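Local atomic coordinates of polyketide synthase (Lyngbya majuscula 19L, PDB entry 3QIT), a protein that acts as the thioesterase domain of curacin A biosynthesis, an alpha/beta hydrolase thought to release the polyketide chain by hydrolysis and decarboxylation with sulfate loss, leaving a terminal alkene. Residues M4-L9 and Q15-S20; V28-H33 and D86-E91; T74-L79 and D202-T207. One frame throughout, in Å; residues are numbered along the deposited sequence.

Contact 1 of 3, residues M4-L9 and Q15-S20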
ATOM      1  N   MET B   4     -20.977  25.245  -1.832  1.00 23.88           N
ATOM      2  CA  MET B   4     -20.501  23.877  -1.751  0.50 19.77           C
ATOM      3  C   MET B   4     -21.191  23.134  -0.610  1.00 21.58           C
ATOM      4  O   MET B   4     -21.367  23.695   0.467  1.00 23.13           O
ATOM      5  CB  MET B   4     -18.996  23.878  -1.517  0.50 16.60           C
ATOM      6  CG  MET B   4     -18.363  22.530  -1.762  0.50 15.83           C
ATOM      7  SD  MET B   4     -16.625  22.516  -1.325  0.50 17.02           S
ATOM      8  CE  MET B   4     -16.708  22.556   0.460  0.50 20.37           C
ATOM      9  N   GLU B   5     -21.589  21.890  -0.867  1.00 16.31           N
ATOM     10  CA  GLU B   5     -22.079  20.976   0.194  1.00 17.60           C
ATOM     11  C   GLU B   5     -21.009  19.920   0.458  1.00 17.25           C
ATOM     12  O   GLU B   5     -20.240  19.548  -0.440  1.00 19.17           O
ATOM     13  CB  GLU B   5     -23.305  20.219  -0.265  1.00 19.39           C
ATOM     14  CG  GLU B   5     -24.482  21.039  -0.716  1.00 32.75           C
ATOM     15  CD  GLU B   5     -25.667  20.137  -1.051  1.00 41.64           C
ATOM     16  OE1 GLU B   5     -26.793  20.461  -0.629  1.00 48.71           O
ATOM     17  OE2 GLU B   5     -25.460  19.090  -1.711  1.00 42.45           O
ATOM     18  N   GLU B   6     -20.999  19.369   1.673  1.00 15.36           N
ATOM     19  CA  GLU B   6     -20.114  18.254   1.963  1.00 13.32           C
ATOM     20  C   GLU B   6     -20.970  17.068   2.398  1.00 18.03           C
ATOM     21  O   GLU B   6     -21.894  17.246   3.181  1.00 19.51           O
ATOM     22  CB  GLU B   6     -19.176  18.598   3.122  1.00 16.37           C
ATOM     23  CG  GLU B   6     -18.095  19.611   2.762  1.00 15.10           C
ATOM     24  CD  GLU B   6     -17.267  20.016   3.971  1.00 24.05           C
ATOM     25  OE1 GLU B   6     -17.779  19.937   5.118  1.00 20.72           O
ATOM     26  OE2 GLU B   6     -16.108  20.440   3.769  1.00 22.47           O
ATOM     27  N   LYS B   7     -20.696  15.878   1.864  1.00 17.41           N
ATOM     28  CA  LYS B   7     -21.361  14.663   2.361  1.00 18.41           C
ATOM     29  C   LYS B   7     -20.279  13.630   2.620  1.00 19.81           C
ATOM     30  O   LYS B   7     -19.351  13.498   1.817  1.00 21.27           O
ATOM     31  CB  LYS B   7     -22.338  14.071   1.344  1.00 22.57           C
ATOM     32  CG  LYS B   7     -23.414  15.030   0.823  1.00 29.73           C
ATOM     33  CD  LYS B   7     -24.410  15.443   1.910  1.00 32.22           C
ATOM     34  CE  LYS B   7     -25.210  16.641   1.447  1.00 34.56           C
ATOM     35  NZ  LYS B   7     -26.493  16.717   2.156  1.00 33.84           N
ATOM     36  N   PHE B   8     -20.399  12.882   3.714  1.00 15.36           N
ATOM     37  CA  PHE B   8     -19.350  11.912   4.053  1.00 18.13           C
ATOM     38  C   PHE B   8     -19.774  10.492   3.740  1.00 24.63           C
ATOM     39  O   PHE B   8     -20.950  10.138   3.894  1.00 21.73           O
ATOM     40  CB  PHE B   8     -18.932  12.060   5.513  1.00 22.33           C
ATOM     41  CG  PHE B   8     -18.070  13.261   5.751  1.00 21.10           C
ATOM     42  CD1 PHE B   8     -18.644  14.533   5.849  1.00 20.99           C
ATOM     43  CD2 PHE B   8     -16.692  13.143   5.780  1.00 18.96           C
ATOM     44  CE1 PHE B   8     -17.844  15.663   6.000  1.00 23.26           C
ATOM     45  CE2 PHE B   8     -15.877  14.280   5.971  1.00 18.02           C
ATOM     46  CZ  PHE B   8     -16.473  15.546   6.087  1.00 21.26           C
ATOM     47  N   LEU B   9     -18.810   9.703   3.266  1.00 19.32           N
ATOM     48  CA  LEU B   9     -19.031   8.303   2.892  1.00 19.48           C
ATOM     49  C   LEU B   9     -18.003   7.474   3.672  1.00 19.84           C
ATOM     50  O   LEU B   9     -16.842   7.827   3.706  1.00 22.62           O
ATOM     51  CB  LEU B   9     -18.844   8.121   1.385  1.00 20.17           C
ATOM     52  CG  LEU B   9     -18.961   6.745   0.731  1.00 27.84           C
ATOM     53  CD1 LEU B   9     -20.373   6.205   0.952  1.00 30.98           C
ATOM     54  CD2 LEU B   9     -18.658   6.820  -0.751  1.00 27.91           C
ATOM     55  N   GLN B  15     -13.243   8.037   6.577  1.00 15.52           N
ATOM     56  CA  GLN B  15     -14.350   8.866   6.053  1.00 14.32           C
ATOM     57  C   GLN B  15     -13.882   9.600   4.822  1.00 14.74           C
ATOM     58  O   GLN B  15     -12.830  10.252   4.831  1.00 16.77           O
ATOM     59  CB  GLN B  15     -14.788   9.856   7.132  1.00 16.04           C
ATOM     60  CG  GLN B  15     -15.371   9.167   8.375  1.00 19.76           C
ATOM     61  CD  GLN B  15     -16.739   8.575   8.107  1.00 29.94           C
ATOM     62  OE1 GLN B  15     -17.505   9.118   7.320  1.00 30.79           O
ATOM     63  NE2 GLN B  15     -17.053   7.449   8.763  1.00 31.06           N
ATOM     64  N   ILE B  16     -14.673   9.510   3.758  1.00 14.46           N
ATOM     65  CA  ILE B  16     -14.377  10.265   2.535  1.00 13.25           C
ATOM     66  C   ILE B  16     -15.294  11.489   2.521  1.00 14.26           C
ATOM     67  O   ILE B  16     -16.496  11.335   2.548  1.00 16.25           O
ATOM     68  CB  ILE B  16     -14.698   9.419   1.291  1.00 14.19           C
ATOM     69  CG1 ILE B  16     -13.817   8.157   1.254  1.00 16.38           C
ATOM     70  CG2 ILE B  16     -14.475  10.264  -0.008  1.00 16.37           C
ATOM     71  CD1 ILE B  16     -14.287   7.134   0.201  1.00 17.03           C
ATOM     72  N   CYS B  17     -14.726  12.684   2.396  1.00 14.38           N
ATOM     73  CA  CYS B  17     -15.555  13.886   2.225  1.00 15.04           C
ATOM     74  C   CYS B  17     -15.833  14.094   0.739  1.00 16.31           C
ATOM     75  O   CYS B  17     -14.887  14.179  -0.062  1.00 13.98           O
ATOM     76  CB  CYS B  17     -14.825  15.130   2.754  1.00 15.10           C
ATOM     77  SG  CYS B  17     -15.916  16.614   2.609  1.00 19.02           S
ATOM     78  N   LEU B  18     -17.115  14.182   0.360  1.00 14.88           N
ATOM     79  CA  LEU B  18     -17.467  14.524  -1.023  1.00 16.87           C
ATOM     80  C   LEU B  18     -17.910  15.976  -1.085  1.00 17.43           C
ATOM     81  O   LEU B  18     -18.912  16.325  -0.482  1.00 18.83           O
ATOM     82  CB  LEU B  18     -18.629  13.636  -1.489  1.00 16.60           C
ATOM     83  CG  LEU B  18     -18.394  12.126  -1.561  1.00 21.12           C
ATOM     84  CD1 LEU B  18     -19.663  11.438  -2.126  1.00 24.87           C
ATOM     85  CD2 LEU B  18     -17.203  11.801  -2.414  1.00 21.96           C
ATOM     86  N   CYS B  19     -17.163  16.826  -1.788  1.00 15.31           N
ATOM     87  CA  CYS B  19     -17.596  18.204  -1.977  1.00 15.49           C
ATOM     88  C   CYS B  19     -18.480  18.208  -3.204  1.00 17.79           C
ATOM     89  O   CYS B  19     -18.155  17.555  -4.196  1.00 21.65           O
ATOM     90  CB  CYS B  19     -16.424  19.125  -2.250  1.00 16.66           C
ATOM     91  SG  CYS B  19     -15.191  19.178  -0.925  1.00 21.30           S
ATOM     92  N   SER B  20     -19.605  18.902  -3.145  1.00 16.77           N
ATOM     93  CA  SER B  20     -20.486  18.926  -4.301  0.50 17.89           C
ATOM     94  C   SER B  20     -21.139  20.282  -4.524  1.00 20.35           C
ATOM     95  O   SER B  20     -21.346  21.058  -3.583  1.00 19.36           O
ATOM     96  CB  SER B  20     -21.567  17.838  -4.202  0.50 21.70           C
ATOM     97  OG  SER B  20     -22.523  18.163  -3.216  0.50 20.98           O
TER
HETATM   98  O   HOH W   1     -24.415  20.261  -4.027  1.00 36.55           O
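Glu5 to Leu9 and Gln15 to Ser20 run antiparallel as the two arms of a beta hairpin, their axes 4.6 Å apart at closest and their directions 153° from each other. The hydrogen-bonded pairs Glu5-Ser20, Lys7-Leu18 and Leu9-Ile16 each exchange two backbone bonds, six in all. The shortest runs from Ile16 N to Leu9 O at 2.7 Å. The longest, from Lys7 N to Leu18 O, measures 3.0 Å. At the non-hydrogen-bonded pairs, Glu6-Cys19 and Phe8-Cys17, the strands draw nearer.

Phe8, Cys17, Glu6 and Cys19 share one face of the sheet. The Phe8 ring lies across Cys17: Cys17 CA sits over the ring face, 4.1 Å from the centroid, as a CH-pi contact. With SG anti to the backbone N (chi1 -177°), Cys17 also sends its sulfur obliquely against the ring, 4.2 Å from SG to the Phe8 centroid, and the same SG touches Glu6 CG at 3.7 Å. Farther along, in one of its two conformers, Met4 SD rests on Cys19 CB at 3.5 Å. On the opposite face, in one of two Ser20 conformers, water 1 joins the side chains of Glu5 and Ser20, donating to Glu5 OE2 at 2.8 Å and accepting from Ser20 OG.

Strand 5-11 is an outermost strand of the mixed sheet within this chain, and Gln15-Ser20 pairs onward with strand 55-59. Helix 78-91 covers the face of Leu9, Ile16 and Leu18, whereas Arg188 of helix 179-188 touches Cys17 and Cys19 and makes a salt bridge with Glu6.

Contact 2 of 3, residues V28-H33 and D86-E91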
ATOM      1  N   VAL B  28     -23.584  13.915 -13.589  1.00 21.37           N
ATOM      2  CA  VAL B  28     -22.417  14.109 -12.725  1.00 22.08           C
ATOM      3  C   VAL B  28     -21.153  14.483 -13.494  1.00 19.52           C
ATOM      4  O   VAL B  28     -20.827  13.878 -14.517  1.00 18.44           O
ATOM      5  CB  VAL B  28     -22.160  12.845 -11.865  1.00 19.02           C
ATOM      6  CG1 VAL B  28     -20.782  12.951 -11.129  1.00 16.16           C
ATOM      7  CG2 VAL B  28     -23.318  12.623 -10.878  1.00 23.23           C
ATOM      8  N   VAL B  29     -20.423  15.457 -12.955  1.00 16.80           N
ATOM      9  CA  VAL B  29     -19.028  15.689 -13.327  1.00 14.27           C
ATOM     10  C   VAL B  29     -18.203  15.330 -12.097  1.00 16.94           C
ATOM     11  O   VAL B  29     -18.323  15.976 -11.060  1.00 15.79           O
ATOM     12  CB  VAL B  29     -18.751  17.144 -13.730  1.00 15.62           C
ATOM     13  CG1 VAL B  29     -17.281  17.359 -14.162  1.00 15.94           C
ATOM     14  CG2 VAL B  29     -19.668  17.557 -14.917  1.00 14.69           C
ATOM     15  N   LEU B  30     -17.393  14.293 -12.227  1.00 13.78           N
ATOM     16  CA  LEU B  30     -16.557  13.835 -11.115  1.00 15.25           C
ATOM     17  C   LEU B  30     -15.137  14.396 -11.327  1.00 17.29           C
ATOM     18  O   LEU B  30     -14.507  14.115 -12.344  1.00 17.51           O
ATOM     19  CB  LEU B  30     -16.564  12.308 -11.050  1.00 15.89           C
ATOM     20  CG  LEU B  30     -15.615  11.634 -10.032  1.00 15.94           C
ATOM     21  CD1 LEU B  30     -15.978  12.081  -8.621  1.00 17.86           C
ATOM     22  CD2 LEU B  30     -15.779  10.134 -10.151  1.00 15.31           C
ATOM     23  N   CYS B  31     -14.644  15.170 -10.355  1.00 14.50           N
ATOM     24  CA  CYS B  31     -13.358  15.889 -10.467  1.00 11.29           C
ATOM     25  C   CYS B  31     -12.391  15.363  -9.391  1.00 12.76           C
ATOM     26  O   CYS B  31     -12.745  15.312  -8.212  1.00 15.25           O
ATOM     27  CB  CYS B  31     -13.537  17.379 -10.201  1.00 12.70           C
ATOM     28  SG  CYS B  31     -14.723  18.167 -11.345  1.00 20.27           S
ATOM     29  N   ILE B  32     -11.174  15.021  -9.813  1.00 13.53           N
ATOM     30  CA  ILE B  32     -10.149  14.477  -8.909  0.50 11.70           C
ATOM     31  C   ILE B  32      -8.988  15.483  -8.817  1.00 13.95           C
ATOM     32  O   ILE B  32      -8.282  15.753  -9.825  1.00 14.29           O
ATOM     33  CB  ILE B  32      -9.616  13.081  -9.410  0.50 11.15           C
ATOM     34  CG1 ILE B  32     -10.777  12.124  -9.760  0.50 13.21           C
ATOM     35  CG2 ILE B  32      -8.662  12.447  -8.362  0.50 12.65           C
ATOM     36  CD1 ILE B  32     -11.702  11.789  -8.595  0.50 11.53           C
ATOM     37  N   HIS B  33      -8.808  16.065  -7.624  1.00 13.98           N
ATOM     38  CA  HIS B  33      -7.723  17.033  -7.374  1.00 12.76           C
ATOM     39  C   HIS B  33      -6.333  16.364  -7.336  1.00 14.36           C
ATOM     40  O   HIS B  33      -6.231  15.163  -7.308  1.00 14.80           O
ATOM     41  CB  HIS B  33      -7.972  17.820  -6.060  1.00 12.35           C
ATOM     42  CG  HIS B  33      -7.886  16.999  -4.808  1.00 13.69           C
ATOM     43  ND1 HIS B  33      -6.677  16.652  -4.250  1.00 13.07           N
ATOM     44  CD2 HIS B  33      -8.840  16.464  -4.002  1.00 15.02           C
ATOM     45  CE1 HIS B  33      -6.883  15.942  -3.146  1.00 16.15           C
ATOM     46  NE2 HIS B  33      -8.183  15.811  -2.974  1.00 15.25           N
ATOM     47  N   ASP B  86     -12.849   4.439  -6.922  1.00 18.51           N
ATOM     48  CA  ASP B  86     -13.783   3.350  -7.312  1.00 18.92           C
ATOM     49  C   ASP B  86     -14.978   3.315  -6.349  1.00 22.05           C
ATOM     50  O   ASP B  86     -16.136   3.205  -6.777  1.00 21.05           O
ATOM     51  CB  ASP B  86     -13.061   2.004  -7.291  1.00 19.66           C
ATOM     52  CG  ASP B  86     -13.724   0.929  -8.170  1.00 27.93           C
ATOM     53  OD1 ASP B  86     -14.381   1.263  -9.189  1.00 24.35           O
ATOM     54  OD2 ASP B  86     -13.546  -0.269  -7.849  1.00 25.60           O
ATOM     55  N   ARG B  87     -14.706   3.418  -5.048  1.00 18.05           N
ATOM     56  CA  ARG B  87     -15.793   3.461  -4.063  1.00 20.59           C
ATOM     57  C   ARG B  87     -16.747   4.648  -4.285  1.00 22.29           C
ATOM     58  O   ARG B  87     -17.966   4.489  -4.198  1.00 19.78           O
ATOM     59  CB  ARG B  87     -15.222   3.497  -2.640  1.00 18.71           C
ATOM     60  CG  ARG B  87     -16.283   3.580  -1.556  1.00 21.79           C
ATOM     61  CD  ARG B  87     -17.151   2.316  -1.569  1.00 27.02           C
ATOM     62  NE  ARG B  87     -18.222   2.379  -0.584  1.00 30.59           N
ATOM     63  CZ  ARG B  87     -19.429   2.883  -0.826  1.00 36.70           C
ATOM     64  NH1 ARG B  87     -19.726   3.370  -2.030  1.00 32.09           N
ATOM     65  NH2 ARG B  87     -20.346   2.889   0.133  1.00 37.86           N
ATOM     66  N   VAL B  88     -16.186   5.825  -4.589  1.00 18.49           N
ATOM     67  CA  VAL B  88     -16.984   7.023  -4.853  1.00 18.22           C
ATOM     68  C   VAL B  88     -17.874   6.802  -6.086  1.00 19.06           C
ATOM     69  O   VAL B  88     -19.069   7.128  -6.064  1.00 23.07           O
ATOM     70  CB  VAL B  88     -16.087   8.275  -5.079  1.00 18.80           C
ATOM     71  CG1 VAL B  88     -16.951   9.443  -5.538  1.00 18.62           C
ATOM     72  CG2 VAL B  88     -15.342   8.656  -3.779  1.00 17.19           C
ATOM     73  N   ILE B  89     -17.307   6.213  -7.132  1.00 19.92           N
ATOM     74  CA  ILE B  89     -18.095   5.918  -8.348  1.00 21.77           C
ATOM     75  C   ILE B  89     -19.257   4.982  -8.042  1.00 27.89           C
ATOM     76  O   ILE B  89     -20.391   5.197  -8.520  1.00 25.11           O
ATOM     77  CB  ILE B  89     -17.222   5.372  -9.472  1.00 22.00           C
ATOM     78  CG1 ILE B  89     -16.314   6.487  -9.974  1.00 23.75           C
ATOM     79  CG2 ILE B  89     -18.101   4.864 -10.658  1.00 23.85           C
ATOM     80  CD1 ILE B  89     -15.113   6.006 -10.766  1.00 27.03           C
ATOM     81  N   GLN B  90     -18.996   3.965  -7.222  1.00 24.48           N
ATOM     82  CA  GLN B  90     -20.045   3.021  -6.838  1.00 30.51           C
ATOM     83  C   GLN B  90     -21.191   3.722  -6.111  1.00 27.84           C
ATOM     84  O   GLN B  90     -22.329   3.254  -6.133  1.00 34.79           O
ATOM     85  CB  GLN B  90     -19.506   1.860  -5.975  1.00 34.60           C
ATOM     86  CG  GLN B  90     -18.331   1.042  -6.554  1.00 42.03           C
ATOM     87  CD  GLN B  90     -18.439   0.704  -8.041  1.00 49.04           C
ATOM     88  OE1 GLN B  90     -19.399   0.059  -8.482  1.00 52.78           O
ATOM     89  NE2 GLN B  90     -17.429   1.116  -8.817  1.00 50.28           N
ATOM     90  N   GLU B  91     -20.893   4.855  -5.489  1.00 26.98           N
ATOM     91  CA  GLU B  91     -21.883   5.621  -4.739  1.00 28.07           C
ATOM     92  C   GLU B  91     -22.720   6.535  -5.645  1.00 30.46           C
ATOM     93  O   GLU B  91     -23.818   6.945  -5.269  1.00 34.50           O
ATOM     94  CB  GLU B  91     -21.196   6.424  -3.624  1.00 31.14           C
ATOM     95  CG  GLU B  91     -22.122   6.984  -2.540  1.00 41.55           C
ATOM     96  CD  GLU B  91     -22.714   5.927  -1.608  1.00 43.41           C
ATOM     97  OE1 GLU B  91     -22.383   4.723  -1.726  1.00 41.16           O
ATOM     98  OE2 GLU B  91     -23.536   6.320  -0.750  1.00 49.27           O
TER
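Leu30 meets Val88 and Ile89 where a helix packs on the central sheet of the alpha/beta hydrolase fold; strand 28-32 is an inner strand, flanked by 55-59 and 97-102.

The interaction between the segments is wholly apolar and small, burying 100 Å² over both sides. Leu30 points at the helix and divides its two methyls between consecutive helix residues. CD2 reaches Ile89 CG1 at 3.7 Å, the side chains crossing at about a right angle, while CD1 meets Val88 CG1 more loosely at 4.2 Å. Leu30 CG stands opposite the backbone N (chi1 174°), and this torsion carries the fork forward into the helix. The nearest CA atoms, those of Leu30 and Ile89, remain 8.5 Å apart, as expected when side chains alone bridge the layers.

Polar interactions stay within the helix or lead elsewhere. Asp86 forms a salt bridge with Arg116 and packs on Leu148 of the second subunit. Asp86 O accepts from both Gln90 N and Gln90 NE2, the side-chain NE2 lying 36° out of the carbonyl plane. One residue along, Arg87 NH1 bonds Glu91 OE1 at 3.0 Å, with the carboxylate oxygen almost in the guanidinium plane and approached on its anti side, 32° out of the carboxylate plane.

Contact 3 of 3, residues T74-L79 and D202-T207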
ATOM      1  N   THR B  74       1.760   3.543   5.618  1.00 17.14           N
ATOM      2  CA  THR B  74       1.916   2.678   4.444  1.00 17.03           C
ATOM      3  C   THR B  74       0.628   2.506   3.644  1.00 20.44           C
ATOM      4  O   THR B  74       0.638   1.968   2.534  1.00 26.02           O
ATOM      5  CB  THR B  74       2.467   1.288   4.813  1.00 18.64           C
ATOM      6  OG1 THR B  74       1.647   0.687   5.819  1.00 17.98           O
ATOM      7  CG2 THR B  74       3.896   1.396   5.294  1.00 20.80           C
ATOM      8  N   SER B  75      -0.467   2.987   4.212  1.00 16.74           N
ATOM      9  CA  SER B  75      -1.785   2.960   3.556  1.00 20.02           C
ATOM     10  C   SER B  75      -1.867   3.974   2.425  1.00 20.62           C
ATOM     11  O   SER B  75      -2.712   3.834   1.531  1.00 21.18           O
ATOM     12  CB  SER B  75      -2.910   3.200   4.577  1.00 16.99           C
ATOM     13  OG  SER B  75      -2.938   2.158   5.557  1.00 20.29           O
ATOM     14  N   TYR B  76      -1.023   5.007   2.466  1.00 18.12           N
ATOM     15  CA  TYR B  76      -1.007   6.014   1.396  1.00 20.20           C
ATOM     16  C   TYR B  76      -0.276   5.450   0.184  1.00 25.56           C
ATOM     17  O   TYR B  76       0.955   5.257   0.198  1.00 28.69           O
ATOM     18  CB  TYR B  76      -0.331   7.310   1.866  1.00 19.85           C
ATOM     19  CG  TYR B  76      -1.146   8.119   2.849  1.00 14.67           C
ATOM     20  CD1 TYR B  76      -2.321   8.755   2.455  1.00 14.65           C
ATOM     21  CD2 TYR B  76      -0.739   8.253   4.175  1.00 13.74           C
ATOM     22  CE1 TYR B  76      -3.065   9.507   3.359  1.00 16.18           C
ATOM     23  CE2 TYR B  76      -1.489   8.994   5.104  1.00 14.21           C
ATOM     24  CZ  TYR B  76      -2.646   9.601   4.693  1.00 14.63           C
ATOM     25  OH  TYR B  76      -3.331  10.353   5.623  1.00 15.72           O
ATOM     26  N   SER B  77      -1.041   5.146  -0.854  1.00 19.60           N
ATOM     27  CA  SER B  77      -0.491   4.576  -2.085  1.00 21.83           C
ATOM     28  C   SER B  77      -1.446   4.942  -3.204  1.00 21.73           C
ATOM     29  O   SER B  77      -2.624   5.272  -2.939  1.00 19.41           O
ATOM     30  CB  SER B  77      -0.383   3.050  -1.968  1.00 20.67           C
ATOM     31  OG  SER B  77      -1.672   2.439  -1.822  1.00 18.17           O
ATOM     32  N   SER B  78      -0.969   4.877  -4.446  1.00 21.16           N
ATOM     33  CA  SER B  78      -1.852   5.089  -5.592  0.50 21.57           C
ATOM     34  C   SER B  78      -3.005   4.080  -5.586  1.00 19.18           C
ATOM     35  O   SER B  78      -4.130   4.441  -5.926  1.00 18.35           O
ATOM     36  CB  SER B  78      -1.087   5.011  -6.914  0.50 25.11           C
ATOM     37  OG  SER B  78      -0.261   3.866  -6.946  0.50 23.38           O
ATOM     38  N   LEU B  79      -2.735   2.837  -5.190  1.00 16.99           N
ATOM     39  CA  LEU B  79      -3.801   1.804  -5.147  1.00 18.40           C
ATOM     40  C   LEU B  79      -4.917   2.178  -4.149  1.00 18.51           C
ATOM     41  O   LEU B  79      -6.102   2.052  -4.448  1.00 16.61           O
ATOM     42  CB  LEU B  79      -3.247   0.411  -4.818  1.00 22.17           C
ATOM     43  CG  LEU B  79      -4.291  -0.724  -4.818  1.00 29.20           C
ATOM     44  CD1 LEU B  79      -4.856  -0.995  -6.221  1.00 30.75           C
ATOM     45  CD2 LEU B  79      -3.724  -2.017  -4.230  1.00 33.72           C
ATOM     46  N   ASP B 202      -2.676  15.723   6.002  1.00 12.56           N
ATOM     47  CA  ASP B 202      -1.712  14.851   6.705  1.00 13.61           C
ATOM     48  C   ASP B 202      -0.286  15.179   6.290  1.00 14.72           C
ATOM     49  O   ASP B 202       0.087  14.915   5.155  1.00 16.56           O
ATOM     50  CB  ASP B 202      -2.008  13.379   6.373  1.00 14.98           C
ATOM     51  CG  ASP B 202      -1.301  12.410   7.309  1.00 18.43           C
ATOM     52  OD1 ASP B 202      -0.252  12.785   7.893  1.00 18.51           O
ATOM     53  OD2 ASP B 202      -1.795  11.265   7.458  1.00 16.39           O
ATOM     54  N   ALA B 203       0.525  15.690   7.221  1.00 17.22           N
ATOM     55  CA  ALA B 203       1.907  16.099   6.886  1.00 17.31           C
ATOM     56  C   ALA B 203       2.769  15.024   6.225  1.00 19.59           C
ATOM     57  O   ALA B 203       3.745  15.348   5.533  1.00 19.17           O
ATOM     58  CB  ALA B 203       2.620  16.632   8.145  1.00 18.16           C
ATOM     59  N   ILE B 204       2.439  13.756   6.440  1.00 15.28           N
ATOM     60  CA  ILE B 204       3.255  12.681   5.844  1.00 18.98           C
ATOM     61  C   ILE B 204       3.181  12.660   4.307  1.00 18.50           C
ATOM     62  O   ILE B 204       4.101  12.166   3.650  1.00 21.08           O
ATOM     63  CB  ILE B 204       2.893  11.300   6.450  1.00 21.76           C
ATOM     64  CG1 ILE B 204       4.062  10.315   6.295  1.00 26.39           C
ATOM     65  CG2 ILE B 204       1.600  10.754   5.857  1.00 17.79           C
ATOM     66  CD1 ILE B 204       5.151  10.476   7.360  1.00 28.01           C
ATOM     67  N   ILE B 205       2.122  13.238   3.730  1.00 15.22           N
ATOM     68  CA  ILE B 205       1.866  13.156   2.301  0.50 18.49           C
ATOM     69  C   ILE B 205       2.861  13.965   1.477  1.00 22.08           C
ATOM     70  O   ILE B 205       3.129  13.647   0.321  1.00 29.63           O
ATOM     71  CB  ILE B 205       0.421  13.598   1.973  0.50 19.36           C
ATOM     72  CG1 ILE B 205      -0.572  12.662   2.656  0.50 23.27           C
ATOM     73  CG2 ILE B 205       0.178  13.579   0.472  0.50 21.66           C
ATOM     74  CD1 ILE B 205      -1.975  13.073   2.501  0.50 23.20           C
ATOM     75  N   ARG B 206       3.366  15.037   2.067  1.00 21.31           N
ATOM     76  CA  ARG B 206       4.345  15.856   1.357  1.00 34.28           C
ATOM     77  C   ARG B 206       5.678  15.097   1.240  1.00 38.07           C
ATOM     78  O   ARG B 206       6.506  15.158   2.147  1.00 42.90           O
ATOM     79  CB  ARG B 206       4.541  17.191   2.070  1.00 31.09           C
ATOM     80  CG  ARG B 206       5.362  18.162   1.257  1.00 41.04           C
ATOM     81  CD  ARG B 206       5.120  19.575   1.706  1.00 40.56           C
ATOM     82  NE  ARG B 206       5.148  20.470   0.556  1.00 43.00           N
ATOM     83  CZ  ARG B 206       4.554  21.656   0.521  1.00 41.76           C
ATOM     84  NH1 ARG B 206       4.631  22.402  -0.576  1.00 47.16           N
ATOM     85  NH2 ARG B 206       3.878  22.085   1.579  1.00 40.28           N
ATOM     86  N   THR B 207       5.864  14.373   0.137  1.00 44.76           N
ATOM     87  CA  THR B 207       7.064  13.548  -0.062  1.00 50.50           C
ATOM     88  C   THR B 207       7.076  12.814  -1.410  1.00 55.90           C
ATOM     89  O   THR B 207       6.084  12.201  -1.820  1.00 57.78           O
ATOM     90  CB  THR B 207       7.246  12.528   1.095  1.00 53.06           C
ATOM     91  OG1 THR B 207       8.532  11.897   1.005  1.00 51.29           O
ATOM     92  CG2 THR B 207       6.140  11.481   1.073  1.00 51.33           C
TER
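Tyr76 OH donates to Asp202 OD2 at 2.6 Å, a short bond that ties the approach to helix 78-91 to the loop before helix 220-229. The same hydroxyl is hydrogen-bonded to Leu70 N, so two groups grip it. The phenol reaches OD2 on the anti side, 20° out of the carboxylate plane, and ring and carboxylate stand nearly perpendicular, at 79°.

Asp202 is itself held by the start of its own turn. Its OD1 accepts from Ile204 N at 3.2 Å in an Asx turn, the amide lying above the carboxylate plane.

The two isoleucines pack against the Tyr76 ring. In one of two Ile205 conformers, CG1 lies over one face, 4.2 Å from the centroid and offset toward the rim, in a CH-pi contact; Ile205 CD1 continues to Tyr76 CE1 at 3.8 Å. Ile204 CG2 comes in obliquely, 3.6 Å from Tyr76 CE2, its CG1 being turned away (chi1 -157°).

Each carboxylate oxygen of Asp202 thus has a donor of its own, one from either segment. Those two bonds would probably stabilise its negative charge beside the buried ring, and the paired grip on the phenol oxygen restrains the ring on which the isoleucines lie.

How the contacts relate
Contacts 1 and 2 meet, whereas contact 3 lies about 20 Å from each, centre to centre. Contact 1 is partly buried, at the margin of the sheet, and relies on backbone bonding between strands; contact 2 is buried and joins sheet to helix through aliphatic side chains alone. Val88 connects them, its CG1 facing Leu30 and its CG2 packing on Leu18 CD2 at 3.9 Å, while Leu9 CD1 lies against Arg87 and Glu91. Contacts 2 and 3 are related through helix 78-91: contact 2 uses its C-terminal part, contact 3 the loop residue Tyr76 just ahead of it. Buried contact 3 combines a short phenol-carboxylate bond with aromatic packing, binding loop to loop.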